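Local coordinates for protein putative 4-hydroxybenzoyl-CoA thioesterase (Geobacillus stearothermophilus, PDB 2OIW) that probably hydrolyses acyl-coenzyme A thioesters, as other hotdog-fold thioesterases do, at residues Thr10-Val13 against Ser14-Asp17. Residues are numbered along the deposited sequence; the frame is centred on the assembly and turned at random.
Sequences TPRV and SETD. With MG (magnesium ion), chain E.
A short 3-10 turn in the loop between strand 5-9 and helix 27-34 brings Arg12 and Glu15 together. Glu15 N donates to Arg12 O (3.0 Å), and the carboxylate returns the grip: Arg12 N donates to Glu15 OE1 at 3.1 Å, on the anti side and 33° out of the carboxylate plane. With CG beside its own backbone N (chi1 -70°) and the chain extended beyond it, Glu15 reaches back along the turn, its CD 3.9 Å from Arg12 CD. The guanidinium and carboxylate lie nearly parallel, yet no N-H points from one to the other; water 2 bridges Arg12 NH1 and Glu15 OE2. In this hotdog-family chain the direct salt bridges run between subunits, Arg12 to Glu15 of the second subunit and the reverse. One residue on, Thr16 N bonds to Val13 O (3.1 Å) from above the carbonyl plane; Thr16 OG1 lies so close to the same oxygen, at 2.4 Å, that the geometry of this second contact is doubtful. This winding turns the carbonyls of Ser14 and Thr16 onto a magnesium ion, each O 2.4 Å from the metal, beside waters 3 and 4 and Thr16 O of the third subunit.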
ATOM      1  N   THR A  10     -12.328  -4.456  -7.887  1.00 15.14           N
ATOM      2  CA  THR A  10     -11.642  -4.057  -9.115  1.00 14.82           C
ATOM      3  C   THR A  10     -10.169  -3.811  -8.818  1.00 15.20           C
ATOM      4  O   THR A  10      -9.857  -2.882  -8.089  1.00 15.35           O
ATOM      5  CB  THR A  10     -12.287  -2.780  -9.658  1.00 14.63           C
ATOM      6  OG1 THR A  10     -13.657  -3.059  -9.958  1.00 15.06           O
ATOM      7  CG2 THR A  10     -11.639  -2.322 -10.931  1.00 14.79           C
ATOM      8  N   PRO A  11      -9.263  -4.656  -9.366  1.00 15.25           N
ATOM      9  CA  PRO A  11      -7.831  -4.441  -9.178  1.00 14.81           C
ATOM     10  C   PRO A  11      -7.362  -3.099  -9.744  1.00 15.28           C
ATOM     11  O   PRO A  11      -7.966  -2.558 -10.680  1.00 14.88           O
ATOM     12  CB  PRO A  11      -7.183  -5.624  -9.911  1.00 13.25           C
ATOM     13  CG  PRO A  11      -8.285  -6.669  -9.930  1.00 14.40           C
ATOM     14  CD  PRO A  11      -9.538  -5.918 -10.094  1.00 14.65           C
ATOM     15  N   ARG A  12      -6.295  -2.581  -9.156  1.00 15.35           N
ATOM     16  CA  ARG A  12      -5.767  -1.235  -9.444  1.00 14.80           C
ATOM     17  C   ARG A  12      -4.371  -1.417 -10.006  1.00 15.18           C
ATOM     18  O   ARG A  12      -3.683  -2.413  -9.685  1.00 14.78           O
ATOM     19  CB  ARG A  12      -5.699  -0.409  -8.140  1.00 15.07           C
ATOM     20  CG  ARG A  12      -7.052  -0.161  -7.504  1.00 15.31           C
ATOM     21  CD  ARG A  12      -6.971   0.234  -6.024  1.00 16.35           C
ATOM     22  NE  ARG A  12      -8.323   0.307  -5.473  1.00 15.20           N
ATOM     23  CZ  ARG A  12      -8.624   0.492  -4.190  1.00 15.28           C
ATOM     24  NH1 ARG A  12      -7.665   0.642  -3.269  1.00 15.74           N
ATOM     25  NH2 ARG A  12      -9.895   0.502  -3.831  1.00 14.37           N
ATOM     26  N   VAL A  13      -3.931  -0.482 -10.851  1.00 14.74           N
ATOM     27  CA  VAL A  13      -2.572  -0.548 -11.406  1.00 16.50           C
ATOM     28  C   VAL A  13      -1.530  -0.650 -10.278  1.00 16.78           C
ATOM     29  O   VAL A  13      -0.584  -1.446 -10.375  1.00 18.07           O
ATOM     30  CB  VAL A  13      -2.276   0.662 -12.362  1.00 15.45           C
ATOM     31  CG1 VAL A  13      -0.804   0.721 -12.798  1.00 16.64           C
ATOM     32  CG2 VAL A  13      -3.190   0.612 -13.577  1.00 17.16           C
ATOM     33  N   SER A  14      -1.721   0.138  -9.218  1.00 17.71           N
ATOM     34  CA  SER A  14      -0.815   0.179  -8.056  1.00 18.34           C
ATOM     35  C   SER A  14      -0.696  -1.151  -7.292  1.00 18.82           C
ATOM     36  O   SER A  14       0.279  -1.354  -6.564  1.00 18.35           O
ATOM     37  CB  SER A  14      -1.209   1.302  -7.080  1.00 18.75           C
ATOM     38  OG  SER A  14      -2.494   1.075  -6.527  1.00 20.42           O
ATOM     39  N   GLU A  15      -1.643  -2.068  -7.504  1.00 18.40           N
ATOM     40  CA  GLU A  15      -1.615  -3.395  -6.853  1.00 18.11           C
ATOM     41  C   GLU A  15      -0.822  -4.459  -7.645  1.00 19.16           C
ATOM     42  O   GLU A  15      -0.640  -5.588  -7.185  1.00 19.24           O
ATOM     43  CB  GLU A  15      -3.069  -3.850  -6.616  1.00 17.79           C
ATOM     44  CG  GLU A  15      -3.729  -2.982  -5.513  1.00 16.75           C
ATOM     45  CD  GLU A  15      -5.229  -3.220  -5.310  1.00 18.87           C
ATOM     46  OE1 GLU A  15      -5.970  -3.570  -6.271  1.00 17.64           O
ATOM     47  OE2 GLU A  15      -5.673  -3.021  -4.157  1.00 16.01           O
ATOM     48  N   THR A  16      -0.373  -4.090  -8.847  1.00 19.47           N
ATOM     49  CA  THR A  16       0.536  -4.925  -9.645  1.00 19.58           C
ATOM     50  C   THR A  16       1.972  -4.639  -9.235  1.00 19.48           C
ATOM     51  O   THR A  16       2.210  -3.711  -8.473  1.00 19.90           O
ATOM     52  CB  THR A  16       0.369  -4.658 -11.138  1.00 19.05           C
ATOM     53  OG1 THR A  16       0.677  -3.273 -11.409  1.00 20.49           O
ATOM     54  CG2 THR A  16      -1.070  -4.974 -11.587  1.00 19.35           C
ATOM     55  N   ASP A  17       2.926  -5.432  -9.729  1.00 19.23           N
ATOM     56  CA  ASP A  17       4.331  -5.060  -9.603  1.00 18.78           C
ATOM     57  C   ASP A  17       4.993  -5.136 -10.964  1.00 19.17           C
ATOM     58  O   ASP A  17       4.313  -5.409 -11.945  1.00 19.11           O
ATOM     59  CB  ASP A  17       5.082  -5.886  -8.548  1.00 18.13           C
ATOM     60  CG  ASP A  17       5.011  -7.385  -8.799  1.00 20.31           C
ATOM     61  OD1 ASP A  17       4.853  -7.815  -9.976  1.00 20.99           O
ATOM     62  OD2 ASP A  17       5.131  -8.148  -7.805  1.00 20.50           O
TER
HETATM   63 MG    MG E 501       2.547  -1.944  -6.860  1.00 27.88          MG
HETATM   64  O   HOH W   1      -8.368  -3.010  -5.668  1.00 15.77           O
HETATM   65  O   HOH W   2      -4.829  -0.562  -3.103  1.00 16.31           O
HETATM   66  O   HOH W   3       2.005  -3.620  -5.269  1.00 31.90           O
HETATM   67  O   HOH W   4       2.689   0.240  -6.445  1.00 36.31           O